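Side-chain contacts in uncharacterized protein (Pyrococcus furiosus, PDB 4XLZ), which probably removes an acetyl group from N,N'-diacetylchitobiose, as a metal-binding deacetylase of carbohydrate esterase family 14: residues Leu86-Arg89 against Arg90-Glu93; Tyr116-Glu119 against Val120-Leu124; Glu206-Leu209 against Lys210-Ala214; Arg251-Gly255 against Leu256-Ile260. One frame throughout, in Å; residues are numbered along the deposited sequence.

Interaction 1: residues Leu86-Arg89 against Arg90-Glu93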
# COMPACT_ATOMS: atom_id res chain seq x y z
N LEU A 86 -15.48 22.24 6.31
CA LEU A 86 -15.33 23.45 7.07
C LEU A 86 -16.59 23.74 7.94
O LEU A 86 -16.43 24.15 9.11
CB LEU A 86 -15.13 24.57 6.02
CG LEU A 86 -15.02 25.97 6.55
CD1 LEU A 86 -13.80 26.11 7.44
CD2 LEU A 86 -14.97 26.95 5.36
N ILE A 87 -17.76 23.45 7.34
CA ILE A 87 -19.01 23.63 8.12
C ILE A 87 -19.02 22.73 9.34
O ILE A 87 -19.37 23.11 10.50
CB ILE A 87 -20.21 23.30 7.24
CG1 ILE A 87 -20.43 24.41 6.18
CG2 ILE A 87 -21.51 23.01 8.07
CD1 ILE A 87 -21.32 23.96 5.03
N ARG A 88 -18.58 21.45 9.18
CA ARG A 88 -18.56 20.55 10.31
C ARG A 88 -17.59 20.83 11.42
O ARG A 88 -17.83 20.47 12.61
CB ARG A 88 -18.37 19.10 9.80
CG ARG A 88 -19.59 18.72 8.92
CD ARG A 88 -19.55 17.19 8.48
NE ARG A 88 -19.79 16.34 9.63
CZ ARG A 88 -19.98 14.98 9.52
NH1 ARG A 88 -19.83 14.47 8.28
NH2 ARG A 88 -20.24 14.24 10.61
N ARG A 89 -16.44 21.54 11.08
CA ARG A 89 -15.55 21.94 12.15
C ARG A 89 -16.24 22.98 13.06
O ARG A 89 -16.14 22.84 14.28
CB ARG A 89 -14.30 22.54 11.47
CG ARG A 89 -13.39 22.96 12.60
CD ARG A 89 -12.30 23.75 11.94
NE ARG A 89 -11.61 22.77 11.08
CZ ARG A 89 -10.33 22.39 11.24
NH1 ARG A 89 -9.52 22.99 12.19
NH2 ARG A 89 -9.91 21.44 10.41
N ARG A 90 -16.94 23.89 12.39
CA ARG A 90 -17.65 24.90 13.24
C ARG A 90 -18.81 24.26 14.06
O ARG A 90 -19.00 24.59 15.23
CB ARG A 90 -18.23 25.95 12.33
CG ARG A 90 -17.10 26.69 11.61
CD ARG A 90 -17.46 27.39 10.33
NE ARG A 90 -16.30 28.17 9.79
CZ ARG A 90 -16.39 29.01 8.75
NH1 ARG A 90 -17.57 29.17 8.11
NH2 ARG A 90 -15.29 29.65 8.33
N GLU A 91 -19.52 23.31 13.42
CA GLU A 91 -20.56 22.54 14.20
C GLU A 91 -20.01 21.87 15.41
O GLU A 91 -20.55 21.87 16.48
CB GLU A 91 -21.22 21.52 13.30
CG GLU A 91 -22.08 22.24 12.27
CD GLU A 91 -22.74 21.41 11.21
OE1 GLU A 91 -23.64 21.92 10.42
OE2 GLU A 91 -22.35 20.20 11.02
N GLU A 92 -18.83 21.21 15.22
CA GLU A 92 -18.26 20.56 16.38
C GLU A 92 -17.78 21.52 17.49
O GLU A 92 -17.88 21.22 18.67
CB GLU A 92 -17.03 19.63 15.93
CG GLU A 92 -16.55 18.74 17.05
CD GLU A 92 -17.50 17.57 17.36
OE1 GLU A 92 -17.28 16.40 16.98
OE2 GLU A 92 -18.48 17.76 18.14
N GLU A 93 -17.24 22.65 17.04
CA GLU A 93 -16.82 23.62 18.09
C GLU A 93 -18.07 24.07 18.89
O GLU A 93 -17.95 24.26 20.09
CB GLU A 93 -16.18 24.84 17.40
CG GLU A 93 -14.68 24.37 16.90
CD GLU A 93 -14.06 25.39 15.94
OE1 GLU A 93 -14.75 26.33 15.42
OE2 GLU A 93 -12.84 25.27 15.73
O HOH W 1 -20.97 17.75 11.75
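L86-R89 and R90-E93 meet as neighbours one helical turn apart on helix 81-99, which connects strands 61-68 and 103-109 in a beta-alpha-beta crossover. L86 lays its branched end over one face of the R90 guanidinium: CG sits above the centre of the flat group, 4.0 Å from R90 CZ. R90 reaches there because its CG stands anti to the carbonyl carbon (chi1 -64°) and the chain then runs straight to NE. I87 and E91 lie side by side and point the same way, I87 CG2 3.4 Å from E91 OE1. R88 and E91 are joined through a water, which accepts from R88 NE at 2.8 Å and donates to E91 OE2 at 2.9 Å. Both have further partners: R88 donates to the carbonyls of P41 and G70, and E91 OE2 is hydrogen-bonded to S217 OG. The aliphatic stem of R89 meets the E93 carboxylate, R89 CG 3.9 Å from E93 OE2, the guanidinium and carboxylate planes 87° apart. L86 and R90 rest on E83 of the second subunit. On the sheet side, E92, bound to the backbone N of D42, packs on I104 and W106, and R89 makes a cation-pi contact with W106 of strand 103-109.

Interaction 2: residues Tyr116-Glu119 against Val120-Leu124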
# COMPACT_ATOMS: atom_id res chain seq x y z
N TYR A 116 -5.81 2.21 8.04
CA TYR A 116 -5.51 1.37 9.21
C TYR A 116 -3.99 1.08 9.12
O TYR A 116 -3.56 0.17 8.36
CB TYR A 116 -6.34 0.05 9.18
CG TYR A 116 -6.03 -0.80 10.35
CD1 TYR A 116 -5.26 -1.99 10.19
CD2 TYR A 116 -6.40 -0.42 11.65
CE1 TYR A 116 -4.99 -2.83 11.29
CE2 TYR A 116 -6.09 -1.20 12.76
CZ TYR A 116 -5.33 -2.40 12.58
OH TYR A 116 -4.99 -3.21 13.64
N SER A 117 -3.21 1.90 9.80
CA SER A 117 -1.76 1.83 9.53
C SER A 117 -1.03 2.36 10.76
O SER A 117 -1.51 3.08 11.64
CB SER A 117 -1.44 2.75 8.33
OG SER A 117 -1.66 4.13 8.68
N ARG A 118 0.31 2.01 10.74
CA ARG A 118 1.25 2.55 11.77
C ARG A 118 1.27 4.07 11.73
O ARG A 118 1.29 4.66 12.84
CB ARG A 118 2.62 1.96 11.39
CG ARG A 118 3.74 2.57 12.40
CD ARG A 118 5.14 2.02 11.95
NE ARG A 118 5.36 2.62 10.62
CZ ARG A 118 6.19 2.07 9.76
NH1 ARG A 118 7.02 1.09 10.23
NH2 ARG A 118 6.29 2.56 8.49
N GLU A 119 1.17 4.67 10.55
CA GLU A 119 1.18 6.15 10.50
C GLU A 119 0.04 6.72 11.39
O GLU A 119 0.26 7.71 12.13
CB GLU A 119 1.04 6.54 9.05
CG GLU A 119 0.88 8.08 8.97
CD GLU A 119 0.76 8.58 7.58
OE1 GLU A 119 0.40 7.82 6.66
OE2 GLU A 119 1.03 9.76 7.37
N VAL A 120 -1.18 6.15 11.30
CA VAL A 120 -2.25 6.79 12.14
C VAL A 120 -2.06 6.47 13.59
O VAL A 120 -2.27 7.31 14.47
CB VAL A 120 -3.58 6.18 11.68
CG1 VAL A 120 -4.74 6.88 12.51
CG2 VAL A 120 -3.84 6.53 10.16
N ARG A 121 -1.48 5.27 13.94
CA ARG A 121 -1.12 5.03 15.35
C ARG A 121 -0.18 6.08 15.77
O ARG A 121 -0.25 6.51 16.99
CB ARG A 121 -0.44 3.63 15.50
CG ARG A 121 -1.44 2.44 15.13
CD ARG A 121 -0.71 1.14 15.58
NE ARG A 121 -1.51 0.02 15.06
CZ ARG A 121 -1.40 -0.47 13.81
NH1 ARG A 121 -0.32 -0.29 13.07
NH2 ARG A 121 -2.42 -1.24 13.40
N LYS A 122 0.86 6.40 14.99
CA LYS A 122 1.83 7.43 15.45
C LYS A 122 1.11 8.73 15.73
O LYS A 122 1.50 9.44 16.69
CB LYS A 122 2.90 7.66 14.37
CG LYS A 122 3.84 6.47 14.31
CD LYS A 122 4.84 6.84 13.18
CE LYS A 122 5.89 5.79 13.14
NZ LYS A 122 6.69 6.17 11.82
N ASP A 123 0.10 9.15 14.96
CA ASP A 123 -0.59 10.44 15.28
C ASP A 123 -1.25 10.33 16.69
O ASP A 123 -1.18 11.24 17.55
CB ASP A 123 -1.76 10.62 14.31
CG ASP A 123 -1.34 11.03 12.98
OD1 ASP A 123 -0.20 11.62 12.80
OD2 ASP A 123 -2.16 10.73 12.04
N LEU A 124 -1.94 9.20 16.98
CA LEU A 124 -2.60 9.00 18.27
C LEU A 124 -1.58 8.97 19.37
O LEU A 124 -1.77 9.54 20.43
CB LEU A 124 -3.48 7.74 18.29
CG LEU A 124 -4.65 7.86 17.30
CD1 LEU A 124 -5.44 6.52 17.45
CD2 LEU A 124 -5.61 9.03 17.67
O HOH W 2 1.62 10.14 11.63
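Y116 sends its ring out with CG anti to the backbone N (chi1 179°), and R121, straight from CG to NE, turns its guanidinium by chi4 84° to meet it. The two planes stand 90° apart, and R121 NH2 comes 3.2 Å from Y116 CZ. With R121 CZ 5.0 Å from the centroid of the Y116 ring, the cation-pi attraction is weak at most. S117 O lies over one face of the same guanidinium, and this carbonyl also takes R121 N in its plane, at 3.2 Å. S117 is the N-cap of helix 118-131: its OG, placed between the backbone N and the carbonyl carbon, receives V120 N in a weak capping bond of 3.3 Å. R118 and K122, one turn apart, run side by side in the same direction, R118 CG 3.9 Å from K122 CE. A water donates to E119 O and, at 2.6 Å, to D123 OD1, while D123 OD2 binds Y109 OH. E160 of helix 149-164 accepts from Y116 OH and forms a salt bridge with R121 NE. With an alanine at R121, E160 would probably lose its ionic partner and the Y116 ring would be freer to tilt. R118 NE and K122 NZ carry like charges only 4.0 Å apart. Each is paired with E119 of the third subunit, whose own R118 and K122 pair in turn with E119 here. The like charges are thus probably neutralised by carboxylates across the interface, consistent with charge pairing helping to join these helix starts in the assembly.

Interaction 3: residues Glu206-Leu209 against Lys210-Ala214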
# COMPACT_ATOMS: atom_id res chain seq x y z
N GLU A 206 -31.90 16.16 27.27
CA GLU A 206 -32.18 17.19 26.34
C GLU A 206 -30.92 18.00 25.93
O GLU A 206 -30.86 18.42 24.81
CB GLU A 206 -33.23 18.18 27.04
CG GLU A 206 -34.66 17.46 27.19
CD GLU A 206 -35.29 16.93 25.84
OE1 GLU A 206 -35.56 15.75 25.87
OE2 GLU A 206 -35.44 17.65 24.79
N LEU A 207 -30.00 18.19 26.87
CA LEU A 207 -28.69 18.85 26.55
C LEU A 207 -27.94 17.94 25.50
O LEU A 207 -27.42 18.53 24.52
CB LEU A 207 -27.89 19.04 27.80
CG LEU A 207 -26.50 19.70 27.48
CD1 LEU A 207 -26.67 21.04 26.69
CD2 LEU A 207 -25.62 19.83 28.74
N LYS A 208 -27.89 16.65 25.76
CA LYS A 208 -27.21 15.74 24.77
C LYS A 208 -27.85 15.93 23.43
O LYS A 208 -27.17 16.09 22.38
CB LYS A 208 -27.40 14.29 25.23
CG LYS A 208 -26.85 13.33 24.12
CD LYS A 208 -26.84 11.95 24.70
CE LYS A 208 -26.28 11.06 23.52
NZ LYS A 208 -25.76 9.79 24.00
N LEU A 209 -29.20 15.89 23.30
CA LEU A 209 -29.75 16.02 22.00
C LEU A 209 -29.52 17.40 21.35
O LEU A 209 -29.37 17.50 20.14
CB LEU A 209 -31.33 15.78 22.04
CG LEU A 209 -31.63 14.39 22.55
CD1 LEU A 209 -33.22 14.30 22.62
CD2 LEU A 209 -31.33 13.34 21.45
N LYS A 210 -29.44 18.46 22.19
CA LYS A 210 -29.10 19.76 21.64
C LYS A 210 -27.64 19.77 21.04
O LYS A 210 -27.43 20.41 19.97
CB LYS A 210 -29.28 20.82 22.76
CG LYS A 210 -28.96 22.22 22.26
CD LYS A 210 -29.04 23.29 23.47
CE LYS A 210 -28.92 24.67 22.80
NZ LYS A 210 -28.74 25.63 23.96
N ALA A 211 -26.76 19.14 21.82
CA ALA A 211 -25.36 19.06 21.33
C ALA A 211 -25.26 18.25 20.07
O ALA A 211 -24.37 18.52 19.19
CB ALA A 211 -24.44 18.52 22.48
N ILE A 212 -26.09 17.23 19.93
CA ILE A 212 -26.12 16.50 18.62
C ILE A 212 -26.66 17.32 17.45
O ILE A 212 -26.11 17.42 16.37
CB ILE A 212 -26.89 15.15 18.80
CG1 ILE A 212 -26.10 14.33 19.84
CG2 ILE A 212 -27.09 14.47 17.46
CD1 ILE A 212 -26.99 13.07 20.33
N ARG A 213 -27.82 18.05 17.76
CA ARG A 213 -28.42 18.81 16.69
C ARG A 213 -27.61 20.03 16.26
O ARG A 213 -27.84 20.55 15.15
CB ARG A 213 -29.90 19.25 17.15
CG ARG A 213 -30.86 18.12 17.06
CD ARG A 213 -32.29 18.63 16.54
NE ARG A 213 -32.25 18.84 15.12
CZ ARG A 213 -33.30 19.08 14.32
NH1 ARG A 213 -34.59 19.22 14.84
NH2 ARG A 213 -33.11 19.31 13.07
N ALA A 214 -26.62 20.42 17.12
CA ALA A 214 -25.69 21.47 16.73
C ALA A 214 -24.91 21.11 15.41
O ALA A 214 -24.46 22.01 14.66
CB ALA A 214 -24.69 21.73 17.81
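K208 and I212 slant across each other one turn apart, the end of the isoleucine against the flank of the lysine. I212 CD1 sits 3.8 Å from K208 CG and equally 3.8 Å from K208 CE, so the methyl lies against one side of the extended chain, spanning CG to CE. K208 leaves the backbone with CG anti to N (chi1 174°) and the rest of the chain extended, which carries the amine past the methyl to a salt bridge with E248 and a hydrogen bond to the carbonyl of I46. L209 approaches the same methyl more loosely, its CD2 4.5 Å from I212 CD1. I212 CG1 packs at 3.3 Å on K208 O, the carbonyl that also receives I212 N at 2.9 Å. This is the regular i to i+4 pattern of helix 205-213, continued by A211 N to L207 O at 2.8 Å and R213 N to L209 O at 2.9 Å. The short helix lies among three others: I212 is pressed on A45 and I46 of helix 43-57, L209 and I212 both meet W224 of helix 221-240, and A211 packs on L99 of helix 81-99. R213 bends at chi2 and chi3 to form a salt bridge with D221.

Interaction 4: residues Arg251-Gly255 against Leu256-Ile260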
# COMPACT_ATOMS: atom_id res chain seq x y z
N ARG A 251 -17.87 -0.20 27.75
CA ARG A 251 -17.24 -1.44 28.13
C ARG A 251 -15.81 -1.13 28.58
O ARG A 251 -15.04 -0.47 27.94
CB ARG A 251 -17.15 -2.45 26.94
CG ARG A 251 -16.56 -3.78 27.40
CD ARG A 251 -16.64 -4.81 26.30
NE ARG A 251 -16.09 -6.08 26.81
CZ ARG A 251 -16.76 -6.91 27.59
NH1 ARG A 251 -18.04 -6.65 27.93
NH2 ARG A 251 -16.14 -8.08 27.97
N VAL A 252 -15.57 -1.60 29.81
CA VAL A 252 -14.25 -1.42 30.44
C VAL A 252 -13.72 -2.76 30.84
O VAL A 252 -14.48 -3.63 31.32
CB VAL A 252 -14.32 -0.46 31.71
CG1 VAL A 252 -12.94 -0.26 32.35
CG2 VAL A 252 -14.98 0.91 31.36
N MSE A 253 -12.43 -3.03 30.58
CA MSE A 253 -11.85 -4.31 30.96
C MSE A 253 -10.40 -4.02 31.44
O MSE A 253 -9.80 -2.99 31.12
CB MSE A 253 -11.65 -5.24 29.71
CG MSE A 253 -12.97 -5.55 28.96
SE MSE A 253 -12.73 -6.95 27.67
CE MSE A 253 -11.57 -5.86 26.43
N PRO A 254 -9.83 -4.93 32.21
CA PRO A 254 -8.44 -4.81 32.59
C PRO A 254 -7.62 -4.81 31.27
O PRO A 254 -8.00 -5.52 30.27
CB PRO A 254 -8.13 -6.20 33.28
CG PRO A 254 -9.45 -6.68 33.80
CD PRO A 254 -10.45 -6.18 32.70
N GLY A 255 -6.48 -4.15 31.28
CA GLY A 255 -5.58 -4.10 30.04
C GLY A 255 -5.29 -5.48 29.59
O GLY A 255 -5.23 -5.77 28.35
N LEU A 256 -5.01 -6.39 30.52
CA LEU A 256 -4.62 -7.79 30.13
C LEU A 256 -5.67 -8.42 29.25
O LEU A 256 -5.33 -9.25 28.41
CB LEU A 256 -4.50 -8.60 31.47
CG LEU A 256 -3.95 -9.96 31.37
CD1 LEU A 256 -2.46 -9.78 31.22
CD2 LEU A 256 -4.19 -10.65 32.86
N PHE A 257 -6.96 -8.09 29.41
CA PHE A 257 -8.02 -8.87 28.76
C PHE A 257 -8.13 -8.54 27.27
O PHE A 257 -8.85 -9.22 26.60
CB PHE A 257 -9.38 -8.58 29.43
CG PHE A 257 -9.67 -9.46 30.69
CD1 PHE A 257 -8.62 -9.91 31.49
CD2 PHE A 257 -11.00 -9.81 30.94
CE1 PHE A 257 -8.89 -10.72 32.65
CE2 PHE A 257 -11.30 -10.61 32.08
CZ PHE A 257 -10.26 -11.07 32.93
N TYR A 258 -7.44 -7.48 26.82
CA TYR A 258 -7.40 -7.13 25.37
C TYR A 258 -6.42 -8.02 24.70
O TYR A 258 -6.12 -7.71 23.49
CB TYR A 258 -6.98 -5.63 25.26
CG TYR A 258 -8.04 -4.60 25.66
CD1 TYR A 258 -8.89 -4.13 24.73
CD2 TYR A 258 -8.11 -4.23 27.01
CE1 TYR A 258 -9.89 -3.22 25.11
CE2 TYR A 258 -9.06 -3.29 27.41
CZ TYR A 258 -9.88 -2.80 26.47
OH TYR A 258 -10.82 -1.82 26.81
N HIS A 259 -5.92 -9.09 25.30
CA HIS A 259 -4.91 -9.88 24.54
C HIS A 259 -4.88 -11.27 25.09
O HIS A 259 -4.80 -11.42 26.36
CB HIS A 259 -3.57 -9.15 24.73
CG HIS A 259 -2.41 -9.74 24.01
ND1 HIS A 259 -2.46 -10.00 22.62
CD2 HIS A 259 -1.15 -10.10 24.42
CE1 HIS A 259 -1.26 -10.42 22.22
NE2 HIS A 259 -0.46 -10.50 23.29
N ILE A 260 -4.92 -12.26 24.22
CA ILE A 260 -4.80 -13.67 24.58
C ILE A 260 -5.62 -14.10 25.81
O ILE A 260 -5.18 -15.07 26.52
CB ILE A 260 -3.32 -14.18 24.67
CG1 ILE A 260 -2.57 -13.56 25.87
CG2 ILE A 260 -2.56 -13.90 23.30
CD1 ILE A 260 -1.22 -14.30 26.08
O HOH W 3 -13.46 -2.58 26.93
O HOH W 4 -10.86 -0.92 29.32
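Y258 OH is held by two waters, each 2.7 Å from it, that tie it back to the chain that follows strand 247-250. One water donates weakly to R251 O at 2.8 Å; the other accepts from M253 N at 2.9 Å. Over the Y258 ring lies the selenomethionine M253: its chain bends at chi3 (-69°) and sets CE 3.4 Å from the ring centroid, 11° off the normal, a tight CH-pi contact. SE stands farther above the same face, completing a Met-aromatic pair. P254 covers one face of the F257 ring, displaced toward the rim, with P254 CD 3.9 Å from F257 CG. The chain between them curls into a short 3-10 turn: F257 N donates to P254 O at 2.9 Å and Y258 N to G255 O at 3.2 Å, each donor standing above the carbonyl plane. Replacing Y258 by an alanine would probably leave the M253 methyl without the face it rests on and the two waters without their shared hydroxyl. H259 meets H151 of the fourth subunit edge to face, H151 being one of the cadmium ligands, and hydrogen-bonds E146 of that subunit. Within the chain, P254 and F257 pack on L16 of helix 8-19, F257 also on F12, while Y258 lies against I187 of strand 186-190, the outermost strand on its side of the parallel sheet within this chain.

All four contacts are local, so none closes a long loop; they follow one another along the chain without nesting or crossing. Interaction 1 lies on the crossover helix that leads to strand 103-109, and interaction 2 opens the next helix, 118-131, with nearest atoms about 13 Å away. Interaction 3, much later in sequence, returns to interaction 1: E91 CG packs 3.4 Å from A214 O, joining helices 81-99 and 205-213. Interaction 4 follows strand 247-250 on the opposite side of the chain's centre from interactions 1 and 3. It does not touch interaction 2, yet both meet the fourth subunit, whereas interaction 1 borders the second.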